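Local coordinates for sulfoquinovosidase (Escherichia coli, PDB 5AEG), which catalyses the hydrolysis of sulfoquinovosyl diacylglycerides and simple sulfoquinovosides to sulfoquinovose, which the bacterium then degrades by sulfoglycolysis, at residues G263-C268 against E311-L316; Q288-I293 against F330-N335; W304-N309 against P336-D341; S318-W323 against I395-G400. All blocks are in the same frame, centred on the assembly; numbering follows the deposited sequence.

In the fold
All four contacts lie in the TIM-barrel domain of this family 31 glycoside hydrolase. Following the chain, 263-268 starts helix 265-277, and interaction 1 closes the first loop when 311-316 returns to it just before helix 316-325. Within that loop interactions 2 and 3 open, at 288-293 and 304-309; both close later, at strand 329-334 and at strand 337-339 beyond it, so each crosses interaction 1 and they cross each other. Interaction 4 opens on helix 316-325, after interaction 1 has closed, and ends at 395-400, crossing interactions 2 and 3. Together they join barrel strands, outer helices and the loops bearing the substrate-binding residues Q288 and W304.

Interaction 1 (G263-C268 against E311-L316); sequences GGTEVC and ENYPQL. With CA (calcium ion), chain C.
Y313 turns CG beside its own backbone N (chi1 -83°), which lays its ring against the backbone of G264, while T265 places OG1 beside its N (chi1 -51°), a rotation that directs the hydroxyl to P314. G264 CA sits over one face of the ring, 3.4 Å from the centroid of Y313, in a CH-pi contact. Only glycine suits this spot: its phi is positive, and a CB would clash with N312 O. C268 SG meets the ring at its edge and in its plane, 3.8 Å from Y313 CE2. The phenol accepts a weak bond from G264 N, with Y313 OH 3.1 Å away, and its stronger partner is D289. T265 OG1 donates to P314 O at 2.7 Å from above the carbonyl plane, tying the first turn of a helix to the type II turn Y313-L316. Just before N312, E311 OE1 binds a calcium ion at 2.4 Å, and three waters also coordinate it. G264 is the N-cap of helix 265-277. This helix runs beside helix 316-325, where E266 forms a salt bridge with R319 and C268 packs on W323.

Interaction 2 (Q288-I293 against F330-N335); sequences QDWSGI and FLAYIN
W290 reaches strand 329-334 from the turn D289-G292. Its CB touches the edge of the F330 ring, 4.1 Å from F330 CZ. CG then lies between the backbone N and carbonyl carbon (chi1 76°), swinging the indole across A332, whose CB stands 3.5 Å from the centroid of the W290 five-membered ring, almost on its normal; the alanine is short enough to let the indole lie close over the strand. S291 CB lies over the rim of the opposite face. On the pyrrole edge W290 NE1 donates to Y333 O at 2.9 Å, in the carbonyl plane and on a lone pair, and farther out W290 CZ2 passes 3.6 Å from the same oxygen. Replacing W290 by an alanine is likely to leave A332 CB without its aromatic cover and Y333 O without its indole donor. Alongside, Q288 OE1 lies 3.7 Å from Y333 CD2, while Q288 NE2 bonds Q262. Y333 OH is held by N335 and by the nucleophile D405. Substrate-binding and catalytic groups thus meet at the C-terminal ends of the parallel strands, as in TIM-barrel enzymes generally.

Interaction 3 (W304-N309 against P336-D341); sequences WNWKWN and PYVASD
The six-membered ring of W304 and the ring of Y337 lie side by side, their planes 18° apart but slid so far that the centroids are 5.7 Å apart and the faces hardly overlap. Both meet F367 edge-to-face. The indole of W306 has W304 C over one face and Y337 O at its edge. This is the substrate-binding rim of the TIM barrel, where W304 contacts the sulfoquinovosyl lipid and W306 is the centre of an inverse gamma turn closed by K307 N on N305 O.

W304 CZ3 comes 3.7 Å from Y337 CD2, and a corner of the tryptophan's broad apolar ring packs beside the tyrosine, whose OH bonds Y409 O. W306 takes CG beside its backbone N (chi1 -38°), which brings W306 NE1 to 2.9 Å from Y337 O, nearly along the C=O axis and in the plane of the indole. Beside this bond V338 CG1 lies 4.0 Å from W306 NE1. With a phenylalanine instead of W306, Y337 O would probably lose its indole donor and V338 CG1 its neighbour NE1. A second link is a backbone bond, A339 N to W304 O at 2.8 Å, and small A339 lets its CB approach that same W304 O to 3.4 Å. One water donates to both N305 OD1, at 2.7 Å, and A339 O, at 2.9 Å.

Interaction 4 (S318-W323 against I395-G400); sequences SRIKQW and IELGCG
I320 points its CD1 across the side chain of L397, the two crossing at about a right angle, with I320 CD1 3.9 Å from L397 CG. Its first branch lies beside the backbone N and the chain then runs extended (chi2 170°), which carries CD1 out to the end of helix 380-395. The other branch, CG2, rests 3.5 Å from G398 O. G398 leaves that helix in a Schellman motif, with positive phi. Glycine belongs here for a second reason: a CB would run into K321 NZ and crowd I320 CG2. K321 bends twice, bringing its ammonium 4.1 Å from G398 CA. A water joins the two segments, accepting from K321 NZ at 2.7 Å and donating to L397 O at 2.8 Å. Behind, I320 also packs on F330 of the adjoining barrel strand, and L397 on W290 and W308. The contact is thus apolar on its inner side and polar on its outer one, where the lysine charge is likely to favour the carbonyl-rich end of helix 380-395.

Interaction 1 (G263-C268 against E311-L316)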
loop_
_atom_site.group_PDB
_atom_site.type_symbol
_atom_site.label_atom_id
_atom_site.label_comp_id
_atom_site.label_asym_id
_atom_site.label_seq_id
_atom_site.Cartn_x
_atom_site.Cartn_y
_atom_site.Cartn_z
ATOM N N GLY A 263 -4.059 14.463 -22.712
ATOM C CA GLY A 263 -4.446 15.062 -23.982
ATOM C C GLY A 263 -3.616 16.221 -24.476
ATOM O O GLY A 263 -4.010 16.873 -25.496
ATOM N N GLY A 264 -2.532 16.509 -23.772
ATOM C CA GLY A 264 -1.497 17.403 -24.179
ATOM C C GLY A 264 -1.498 18.801 -23.511
ATOM O O GLY A 264 -2.295 19.101 -22.627
ATOM N N THR A 265 -0.509 19.604 -23.861
ATOM C CA THR A 265 -0.158 20.825 -23.134
ATOM C C THR A 265 -1.270 21.783 -23.074
ATOM O O THR A 265 -1.571 22.377 -22.019
ATOM C CB THR A 265 1.031 21.541 -23.824
ATOM O OG1 THR A 265 2.030 20.567 -24.009
ATOM C CG2 THR A 265 1.656 22.651 -22.931
ATOM N N GLU A 266 -1.906 21.973 -24.212
ATOM C CA GLU A 266 -2.961 22.984 -24.272
ATOM C C GLU A 266 -4.282 22.550 -23.546
ATOM O O GLU A 266 -4.987 23.412 -22.976
ATOM C CB GLU A 266 -3.158 23.511 -25.713
ATOM C CG GLU A 266 -1.999 24.484 -26.071
ATOM C CD GLU A 266 -1.900 25.757 -25.108
ATOM O OE1 GLU A 266 -2.804 26.614 -25.096
ATOM O OE2 GLU A 266 -0.952 25.916 -24.308
ATOM N N VAL A 267 -4.618 21.265 -23.583
ATOM C CA VAL A 267 -5.747 20.732 -22.822
ATOM C C VAL A 267 -5.466 20.952 -21.300
ATOM O O VAL A 267 -6.366 21.365 -20.561
ATOM C CB VAL A 267 -6.045 19.222 -23.150
ATOM C CG1 VAL A 267 -7.055 18.636 -22.149
ATOM C CG2 VAL A 267 -6.689 19.064 -24.519
ATOM N N CYS A 268 -4.223 20.735 -20.903
ATOM C CA CYS A 268 -3.841 20.919 -19.502
ATOM C C CYS A 268 -3.986 22.377 -19.138
ATOM O O CYS A 268 -4.563 22.725 -18.121
ATOM C CB CYS A 268 -2.414 20.460 -19.243
ATOM S SG CYS A 268 -2.130 18.658 -19.251
ATOM N N GLU A 311 5.692 15.831 -29.390
ATOM C CA GLU A 311 4.514 15.805 -30.233
ATOM C C GLU A 311 3.201 15.824 -29.445
ATOM O O GLU A 311 2.226 16.549 -29.770
ATOM C CB GLU A 311 4.571 14.599 -31.209
ATOM C CG GLU A 311 5.828 14.645 -32.118
ATOM C CD GLU A 311 5.818 15.842 -33.116
ATOM O OE1 GLU A 311 4.809 16.572 -33.216
ATOM O OE2 GLU A 311 6.833 16.056 -33.836
ATOM N N ASN A 312 3.120 14.954 -28.437
ATOM C CA ASN A 312 1.893 14.965 -27.597
ATOM C C ASN A 312 1.826 16.171 -26.607
ATOM O O ASN A 312 0.738 16.634 -26.296
ATOM C CB ASN A 312 1.776 13.640 -26.867
ATOM C CG ASN A 312 0.365 13.362 -26.376
ATOM O OD1 ASN A 312 -0.615 13.598 -27.054
ATOM N ND2 ASN A 312 0.260 12.834 -25.135
ATOM N N TYR A 313 2.980 16.610 -26.107
ATOM C CA TYR A 313 3.100 17.714 -25.132
ATOM C C TYR A 313 4.075 18.785 -25.693
ATOM O O TYR A 313 5.142 19.040 -25.132
ATOM C CB TYR A 313 3.587 17.210 -23.755
ATOM C CG TYR A 313 2.408 16.702 -23.017
ATOM C CD1 TYR A 313 1.883 15.415 -23.273
ATOM C CD2 TYR A 313 1.711 17.524 -22.147
ATOM C CE1 TYR A 313 0.683 14.961 -22.632
ATOM C CE2 TYR A 313 0.530 17.120 -21.540
ATOM C CZ TYR A 313 0.055 15.824 -21.725
ATOM O OH TYR A 313 -1.102 15.479 -21.183
ATOM N N PRO A 314 3.638 19.468 -26.777
ATOM C CA PRO A 314 4.490 20.568 -27.262
ATOM C C PRO A 314 4.748 21.663 -26.225
ATOM O O PRO A 314 3.791 22.067 -25.478
ATOM C CB PRO A 314 3.718 21.109 -28.464
ATOM C CG PRO A 314 2.270 20.781 -28.215
ATOM C CD PRO A 314 2.318 19.408 -27.465
ATOM N N GLN A 315 6.019 22.075 -26.169
ATOM C CA GLN A 315 6.507 23.241 -25.367
ATOM C C GLN A 315 6.425 22.935 -23.851
ATOM O O GLN A 315 6.406 23.828 -23.041
ATOM C CB GLN A 315 5.744 24.556 -25.695
ATOM C CG GLN A 315 5.609 24.902 -27.175
ATOM C CD GLN A 315 5.047 26.289 -27.402
ATOM O OE1 GLN A 315 3.826 26.507 -27.499
ATOM N NE2 GLN A 315 5.925 27.248 -27.435
ATOM N N LEU A 316 6.399 21.642 -23.472
ATOM C CA LEU A 316 6.203 21.328 -22.075
ATOM C C LEU A 316 7.404 21.811 -21.247
ATOM O O LEU A 316 7.235 22.221 -20.141
ATOM C CB LEU A 316 6.023 19.803 -21.925
ATOM C CG LEU A 316 5.934 19.292 -20.454
ATOM C CD1 LEU A 316 4.702 19.850 -19.885
ATOM C CD2 LEU A 316 5.990 17.766 -20.454
HETATM CA CA CA C . 4.129 18.816 -33.487
HETATM O O HOH W 1 2.536 18.769 -31.429
HETATM O O HOH W 2 6.272 19.182 -34.414
HETATM O O HOH W 3 5.621 19.135 -31.506
#

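Interaction 2 (Q288-I293 against F330-N335)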
loop_
_atom_site.group_PDB
_atom_site.type_symbol
_atom_site.label_atom_id
_atom_site.label_comp_id
_atom_site.label_asym_id
_atom_site.label_seq_id
_atom_site.Cartn_x
_atom_site.Cartn_y
_atom_site.Cartn_z
ATOM N N GLN A 288 -0.171 11.712 -17.120
ATOM C CA GLN A 288 0.536 10.442 -17.335
ATOM C C GLN A 288 0.924 10.157 -18.829
ATOM O O GLN A 288 1.809 9.294 -19.060
ATOM C CB GLN A 288 -0.219 9.283 -16.741
ATOM C CG GLN A 288 -1.586 9.001 -17.355
ATOM C CD GLN A 288 -2.210 7.712 -16.825
ATOM O OE1 GLN A 288 -1.598 6.973 -16.033
ATOM N NE2 GLN A 288 -3.384 7.372 -17.391
ATOM N N ASP A 289 0.257 10.840 -19.766
ATOM C CA ASP A 289 0.605 10.739 -21.215
ATOM C C ASP A 289 1.701 11.690 -21.701
ATOM O O ASP A 289 1.839 11.822 -22.923
ATOM C CB ASP A 289 -0.685 10.816 -22.135
ATOM C CG ASP A 289 -1.385 12.108 -22.063
ATOM O OD1 ASP A 289 -1.245 12.775 -21.012
ATOM O OD2 ASP A 289 -2.039 12.524 -23.052
ATOM N N TRP A 290 2.534 12.206 -20.776
ATOM C CA TRP A 290 3.676 13.017 -21.045
ATOM C C TRP A 290 4.668 12.414 -22.057
ATOM O O TRP A 290 5.374 13.156 -22.751
ATOM C CB TRP A 290 4.397 13.387 -19.778
ATOM C CG TRP A 290 5.212 12.267 -19.230
ATOM C CD1 TRP A 290 4.734 11.074 -18.772
ATOM C CD2 TRP A 290 6.635 12.178 -19.178
ATOM N NE1 TRP A 290 5.780 10.273 -18.414
ATOM C CE2 TRP A 290 6.954 10.909 -18.678
ATOM C CE3 TRP A 290 7.674 13.041 -19.529
ATOM C CZ2 TRP A 290 8.302 10.477 -18.461
ATOM C CZ3 TRP A 290 9.020 12.633 -19.295
ATOM C CH2 TRP A 290 9.296 11.342 -18.778
ATOM N N SER A 291 4.652 11.102 -22.127
ATOM C CA SER A 291 5.495 10.243 -22.964
ATOM C C SER A 291 4.803 9.836 -24.267
ATOM O O SER A 291 5.390 9.193 -25.130
ATOM C CB SER A 291 5.892 9.009 -22.071
ATOM O OG SER A 291 4.747 8.183 -21.784
ATOM N N GLY A 292 3.600 10.299 -24.520
ATOM C CA GLY A 292 2.825 9.883 -25.688
ATOM C C GLY A 292 1.703 8.924 -25.418
ATOM O O GLY A 292 1.475 8.485 -24.255
ATOM N N ILE A 293 0.898 8.779 -26.461
ATOM C CA ILE A 293 -0.337 8.050 -26.487
ATOM C C ILE A 293 -0.148 6.927 -27.483
ATOM O O ILE A 293 0.279 7.121 -28.684
ATOM C CB ILE A 293 -1.495 8.912 -26.963
ATOM C CG1 ILE A 293 -1.743 10.076 -26.009
ATOM C CG2 ILE A 293 -2.742 8.055 -27.130
ATOM C CD1 ILE A 293 -2.772 11.071 -26.560
ATOM N N PHE A 330 4.455 20.074 -12.098
ATOM C CA PHE A 330 4.101 19.139 -13.152
ATOM C C PHE A 330 4.547 17.766 -12.718
ATOM O O PHE A 330 5.721 17.561 -12.305
ATOM C CB PHE A 330 4.803 19.449 -14.512
ATOM C CG PHE A 330 4.398 18.513 -15.588
ATOM C CD1 PHE A 330 3.143 18.615 -16.151
ATOM C CD2 PHE A 330 5.219 17.485 -15.975
ATOM C CE1 PHE A 330 2.743 17.717 -17.130
ATOM C CE2 PHE A 330 4.808 16.582 -16.952
ATOM C CZ PHE A 330 3.579 16.694 -17.502
ATOM N N LEU A 331 3.628 16.832 -12.814
ATOM C CA LEU A 331 3.916 15.442 -12.419
ATOM C C LEU A 331 3.697 14.471 -13.560
ATOM O O LEU A 331 2.740 14.590 -14.344
ATOM C CB LEU A 331 3.070 15.021 -11.207
ATOM C CG LEU A 331 3.271 15.707 -9.872
ATOM C CD1 LEU A 331 2.499 17.000 -9.789
ATOM C CD2 LEU A 331 2.829 14.809 -8.707
ATOM N N ALA A 332 4.534 13.465 -13.644
ATOM C CA ALA A 332 4.533 12.535 -14.790
ATOM C C ALA A 332 4.325 11.100 -14.370
ATOM O O ALA A 332 3.635 10.872 -13.414
ATOM C CB ALA A 332 5.808 12.764 -15.614
ATOM N N TYR A 333 4.835 10.122 -15.112
ATOM C CA TYR A 333 4.539 8.722 -14.912
ATOM C C TYR A 333 5.742 7.908 -15.391
ATOM O O TYR A 333 6.317 8.209 -16.482
ATOM C CB TYR A 333 3.292 8.320 -15.724
ATOM C CG TYR A 333 2.939 6.873 -15.705
ATOM C CD1 TYR A 333 3.633 5.930 -16.513
ATOM C CD2 TYR A 333 1.897 6.390 -14.951
ATOM C CE1 TYR A 333 3.318 4.582 -16.451
ATOM C CE2 TYR A 333 1.572 5.033 -14.907
ATOM C CZ TYR A 333 2.302 4.131 -15.657
ATOM O OH TYR A 333 2.000 2.832 -15.649
ATOM N N ILE A 334 6.027 6.834 -14.650
ATOM C CA ILE A 334 7.036 5.856 -15.016
ATOM C C ILE A 334 6.671 4.498 -14.397
ATOM O O ILE A 334 5.984 4.433 -13.344
ATOM C CB ILE A 334 8.469 6.328 -14.639
ATOM C CG1 ILE A 334 9.491 5.307 -15.194
ATOM C CG2 ILE A 334 8.721 6.488 -13.151
ATOM C CD1 ILE A 334 10.887 5.875 -15.204
ATOM N N ASN A 335 7.075 3.409 -15.070
ATOM C CA ASN A 335 6.954 2.076 -14.563
ATOM C C ASN A 335 8.235 1.273 -14.915
ATOM O O ASN A 335 9.077 1.829 -15.645
ATOM C CB ASN A 335 5.646 1.458 -14.942
ATOM C CG ASN A 335 5.552 0.972 -16.348
ATOM O OD1 ASN A 335 6.457 0.408 -16.904
ATOM N ND2 ASN A 335 4.382 1.077 -16.891
#

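Interaction 3 (W304-N309 against P336-D341)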
loop_
_atom_site.group_PDB
_atom_site.type_symbol
_atom_site.label_atom_id
_atom_site.label_comp_id
_atom_site.label_asym_id
_atom_site.label_seq_id
_atom_site.Cartn_x
_atom_site.Cartn_y
_atom_site.Cartn_z
ATOM N N TRP A 304 4.840 3.545 -23.282
ATOM C CA TRP A 304 5.809 3.185 -22.256
ATOM C C TRP A 304 7.295 3.405 -22.625
ATOM O O TRP A 304 8.121 2.467 -22.676
ATOM C CB TRP A 304 5.557 1.750 -21.771
ATOM C CG TRP A 304 4.275 1.542 -21.014
ATOM C CD1 TRP A 304 3.275 2.409 -20.839
ATOM C CD2 TRP A 304 3.888 0.356 -20.341
ATOM N NE1 TRP A 304 2.234 1.830 -20.137
ATOM C CE2 TRP A 304 2.610 0.564 -19.820
ATOM C CE3 TRP A 304 4.479 -0.878 -20.171
ATOM C CZ2 TRP A 304 1.941 -0.405 -19.093
ATOM C CZ3 TRP A 304 3.766 -1.857 -19.440
ATOM C CH2 TRP A 304 2.564 -1.581 -18.900
ATOM N N ASN A 305 7.632 4.637 -22.939
ATOM C CA ASN A 305 9.006 5.041 -23.142
ATOM C C ASN A 305 9.193 6.385 -22.427
ATOM O O ASN A 305 8.620 7.368 -22.842
ATOM C CB ASN A 305 9.304 5.153 -24.650
ATOM C CG ASN A 305 10.809 5.222 -24.921
ATOM O OD1 ASN A 305 11.512 4.240 -24.771
ATOM N ND2 ASN A 305 11.306 6.399 -25.163
ATOM N N TRP A 306 10.065 6.389 -21.420
ATOM C CA TRP A 306 10.106 7.387 -20.339
ATOM C C TRP A 306 11.002 8.585 -20.709
ATOM O O TRP A 306 12.041 8.896 -20.116
ATOM C CB TRP A 306 10.432 6.730 -18.977
ATOM C CG TRP A 306 9.782 5.419 -18.845
ATOM C CD1 TRP A 306 10.395 4.218 -18.628
ATOM C CD2 TRP A 306 8.404 5.151 -18.858
ATOM N NE1 TRP A 306 9.492 3.216 -18.575
ATOM C CE2 TRP A 306 8.261 3.744 -18.770
ATOM C CE3 TRP A 306 7.265 5.942 -19.070
ATOM C CZ2 TRP A 306 7.055 3.142 -18.742
ATOM C CZ3 TRP A 306 6.048 5.326 -19.048
ATOM C CH2 TRP A 306 5.947 3.956 -18.895
ATOM N N LYS A 307 10.453 9.312 -21.684
ATOM C CA LYS A 307 11.048 10.525 -22.159
ATOM C C LYS A 307 9.932 11.429 -22.659
ATOM O O LYS A 307 8.940 10.944 -23.243
ATOM C CB LYS A 307 11.984 10.116 -23.281
ATOM C CG LYS A 307 12.922 11.156 -23.842
ATOM C CD LYS A 307 14.157 10.429 -24.455
ATOM C CE LYS A 307 13.899 9.136 -25.306
ATOM N NZ LYS A 307 14.757 7.928 -24.980
ATOM N N TRP A 308 10.092 12.723 -22.474
ATOM C CA TRP A 308 9.068 13.731 -22.867
ATOM C C TRP A 308 8.787 13.626 -24.352
ATOM O O TRP A 308 9.705 13.565 -25.133
ATOM C CB TRP A 308 9.554 15.159 -22.499
ATOM C CG TRP A 308 8.879 16.233 -23.189
ATOM C CD1 TRP A 308 7.581 16.340 -23.473
ATOM C CD2 TRP A 308 9.506 17.364 -23.769
ATOM N NE1 TRP A 308 7.329 17.481 -24.157
ATOM C CE2 TRP A 308 8.489 18.142 -24.357
ATOM C CE3 TRP A 308 10.833 17.811 -23.822
ATOM C CZ2 TRP A 308 8.740 19.380 -25.041
ATOM C CZ3 TRP A 308 11.101 19.085 -24.482
ATOM C CH2 TRP A 308 10.035 19.834 -25.083
ATOM N N ASN A 309 7.550 13.509 -24.724
ATOM C CA ASN A 309 7.125 13.394 -26.061
ATOM C C ASN A 309 6.627 14.788 -26.514
ATOM O O ASN A 309 5.518 15.236 -26.177
ATOM C CB ASN A 309 6.007 12.334 -26.116
ATOM C CG ASN A 309 5.523 12.018 -27.525
ATOM O OD1 ASN A 309 5.278 12.921 -28.340
ATOM N ND2 ASN A 309 5.305 10.741 -27.799
ATOM N N PRO A 336 8.369 0.051 -14.399
ATOM C CA PRO A 336 9.681 -0.596 -14.537
ATOM C C PRO A 336 9.726 -1.522 -15.754
ATOM O O PRO A 336 10.540 -2.455 -15.775
ATOM C CB PRO A 336 9.812 -1.304 -13.208
ATOM C CG PRO A 336 8.393 -1.821 -12.979
ATOM C CD PRO A 336 7.471 -0.768 -13.542
ATOM N N TYR A 337 8.884 -1.244 -16.771
ATOM C CA TYR A 337 8.911 -1.901 -18.075
ATOM C C TYR A 337 9.251 -0.838 -19.149
ATOM O O TYR A 337 9.207 0.378 -18.886
ATOM C CB TYR A 337 7.582 -2.501 -18.450
ATOM C CG TYR A 337 6.934 -3.423 -17.413
ATOM C CD1 TYR A 337 7.280 -4.784 -17.321
ATOM C CD2 TYR A 337 5.890 -2.959 -16.602
ATOM C CE1 TYR A 337 6.614 -5.633 -16.412
ATOM C CE2 TYR A 337 5.290 -3.759 -15.669
ATOM C CZ TYR A 337 5.596 -5.129 -15.585
ATOM O OH TYR A 337 4.925 -5.954 -14.638
ATOM N N VAL A 338 9.606 -1.325 -20.326
ATOM C CA VAL A 338 9.981 -0.445 -21.442
ATOM C C VAL A 338 9.416 -1.031 -22.722
ATOM O O VAL A 338 9.669 -2.185 -23.054
ATOM C CB VAL A 338 11.489 -0.211 -21.535
ATOM C CG1 VAL A 338 11.987 0.800 -20.529
ATOM C CG2 VAL A 338 12.299 -1.498 -21.419
ATOM N N ALA A 339 8.704 -0.205 -23.473
ATOM C CA ALA A 339 8.052 -0.635 -24.690
ATOM C C ALA A 339 9.122 -1.192 -25.709
ATOM O O ALA A 339 10.059 -0.495 -26.076
ATOM C CB ALA A 339 7.351 0.538 -25.328
ATOM N N SER A 340 8.872 -2.366 -26.221
ATOM C CA SER A 340 9.895 -3.110 -27.009
ATOM C C SER A 340 10.250 -2.438 -28.334
ATOM O O SER A 340 11.360 -2.638 -28.839
ATOM C CB SER A 340 9.446 -4.533 -27.252
ATOM O OG SER A 340 8.296 -4.487 -28.025
ATOM N N ASP A 341 9.340 -1.631 -28.879
ATOM C CA ASP A 341 9.593 -0.926 -30.136
ATOM C C ASP A 341 10.201 0.464 -29.972
ATOM O O ASP A 341 10.235 1.181 -30.932
ATOM C CB ASP A 341 8.305 -0.846 -30.937
ATOM C CG ASP A 341 7.191 -0.032 -30.220
ATOM O OD1 ASP A 341 7.143 0.126 -28.960
ATOM O OD2 ASP A 341 6.276 0.391 -30.918
HETATM O O HOH W 4 11.408 1.558 -24.626
#

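Interaction 4 (S318-W323 against I395-G400)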
loop_
_atom_site.group_PDB
_atom_site.type_symbol
_atom_site.label_atom_id
_atom_site.label_comp_id
_atom_site.label_asym_id
_atom_site.label_seq_id
_atom_site.Cartn_x
_atom_site.Cartn_y
_atom_site.Cartn_z
ATOM N N SER A 318 9.245 24.493 -21.513
ATOM C CA SER A 318 9.057 25.888 -21.104
ATOM C C SER A 318 7.752 26.088 -20.315
ATOM O O SER A 318 7.711 26.961 -19.420
ATOM C CB SER A 318 9.090 26.859 -22.288
ATOM O OG SER A 318 8.085 26.528 -23.234
ATOM N N ARG A 319 6.703 25.335 -20.657
ATOM C CA ARG A 319 5.446 25.456 -19.925
ATOM C C ARG A 319 5.602 25.096 -18.440
ATOM O O ARG A 319 4.925 25.734 -17.620
ATOM C CB ARG A 319 4.253 24.692 -20.568
ATOM C CG ARG A 319 2.880 25.166 -20.116
ATOM C CD ARG A 319 2.649 26.685 -20.336
ATOM N NE ARG A 319 2.662 26.946 -21.761
ATOM C CZ ARG A 319 1.613 26.767 -22.555
ATOM N NH1 ARG A 319 0.434 26.385 -22.089
ATOM N NH2 ARG A 319 1.752 26.898 -23.870
ATOM N N ILE A 320 6.430 24.075 -18.119
ATOM C CA ILE A 320 6.668 23.644 -16.709
ATOM C C ILE A 320 7.195 24.860 -15.956
ATOM O O ILE A 320 6.711 25.173 -14.865
ATOM C CB ILE A 320 7.633 22.449 -16.593
ATOM C CG1 ILE A 320 6.939 21.177 -17.137
ATOM C CG2 ILE A 320 8.114 22.262 -15.147
ATOM C CD1 ILE A 320 7.849 19.981 -17.291
ATOM N N LYS A 321 8.089 25.629 -16.586
ATOM C CA LYS A 321 8.658 26.823 -15.898
ATOM C C LYS A 321 7.610 27.854 -15.607
ATOM O O LYS A 321 7.513 28.353 -14.486
ATOM C CB LYS A 321 9.828 27.420 -16.694
ATOM C CG LYS A 321 11.002 26.465 -16.892
ATOM C CD LYS A 321 11.824 26.272 -15.626
ATOM C CE LYS A 321 12.900 25.168 -15.724
ATOM N NZ LYS A 321 12.443 23.787 -15.254
ATOM N N GLN A 322 6.779 28.126 -16.586
ATOM C CA GLN A 322 5.711 29.065 -16.420
ATOM C C GLN A 322 4.741 28.609 -15.292
ATOM O O GLN A 322 4.347 29.374 -14.375
ATOM C CB GLN A 322 5.014 29.225 -17.762
ATOM C CG GLN A 322 3.737 30.062 -17.734
ATOM C CD GLN A 322 3.048 30.165 -19.099
ATOM O OE1 GLN A 322 3.737 30.283 -20.133
ATOM N NE2 GLN A 322 1.673 30.124 -19.115
ATOM N N TRP A 323 4.378 27.327 -15.330
ATOM C CA TRP A 323 3.464 26.829 -14.281
ATOM C C TRP A 323 4.099 26.940 -12.903
ATOM O O TRP A 323 3.438 27.353 -11.924
ATOM C CB TRP A 323 3.013 25.341 -14.610
ATOM C CG TRP A 323 2.030 25.208 -15.761
ATOM C CD1 TRP A 323 1.166 26.118 -16.204
ATOM C CD2 TRP A 323 1.845 24.042 -16.596
ATOM N NE1 TRP A 323 0.420 25.616 -17.249
ATOM C CE2 TRP A 323 0.842 24.351 -17.521
ATOM C CE3 TRP A 323 2.447 22.779 -16.644
ATOM C CZ2 TRP A 323 0.370 23.433 -18.442
ATOM C CZ3 TRP A 323 2.002 21.875 -17.623
ATOM C CH2 TRP A 323 0.983 22.215 -18.496
ATOM N N ILE A 395 13.510 14.394 -13.626
ATOM C CA ILE A 395 13.955 15.420 -12.662
ATOM C C ILE A 395 14.544 16.628 -13.376
ATOM O O ILE A 395 14.165 17.751 -13.081
ATOM C CB ILE A 395 15.009 14.881 -11.639
ATOM C CG1 ILE A 395 14.342 13.785 -10.752
ATOM C CG2 ILE A 395 15.505 16.026 -10.773
ATOM C CD1 ILE A 395 15.222 12.955 -9.825
ATOM N N GLU A 396 15.449 16.388 -14.323
ATOM C CA GLU A 396 16.031 17.488 -15.100
ATOM C C GLU A 396 15.045 18.189 -15.996
ATOM O O GLU A 396 15.256 19.323 -16.259
ATOM C CB GLU A 396 17.311 17.046 -15.842
ATOM C CG GLU A 396 18.462 16.963 -14.862
ATOM C CD GLU A 396 19.777 16.494 -15.488
ATOM O OE1 GLU A 396 19.965 16.618 -16.732
ATOM O OE2 GLU A 396 20.614 15.982 -14.711
ATOM N N LEU A 397 13.945 17.538 -16.422
ATOM C CA LEU A 397 12.912 18.195 -17.161
ATOM C C LEU A 397 12.173 19.196 -16.275
ATOM O O LEU A 397 11.495 20.094 -16.764
ATOM C CB LEU A 397 11.974 17.155 -17.738
ATOM C CG LEU A 397 10.732 17.600 -18.548
ATOM C CD1 LEU A 397 11.061 18.233 -19.865
ATOM C CD2 LEU A 397 9.837 16.428 -18.807
ATOM N N GLY A 398 12.307 19.069 -14.949
ATOM C CA GLY A 398 11.538 19.978 -14.071
ATOM C C GLY A 398 10.283 19.361 -13.418
ATOM O O GLY A 398 9.506 20.061 -12.764
ATOM N N CYS A 399 10.129 18.059 -13.528
ATOM C CA CYS A 399 8.988 17.378 -12.869
ATOM C C CYS A 399 9.069 17.539 -11.386
ATOM O O CYS A 399 10.119 17.297 -10.748
ATOM C CB CYS A 399 8.937 15.905 -13.236
ATOM S SG CYS A 399 8.569 15.556 -14.939
ATOM N N GLY A 400 7.923 17.876 -10.794
ATOM C CA GLY A 400 7.799 17.898 -9.346
ATOM C C GLY A 400 7.441 16.567 -8.632
ATOM O O GLY A 400 7.424 16.500 -7.408
HETATM O O HOH W 5 11.402 22.749 -17.574
#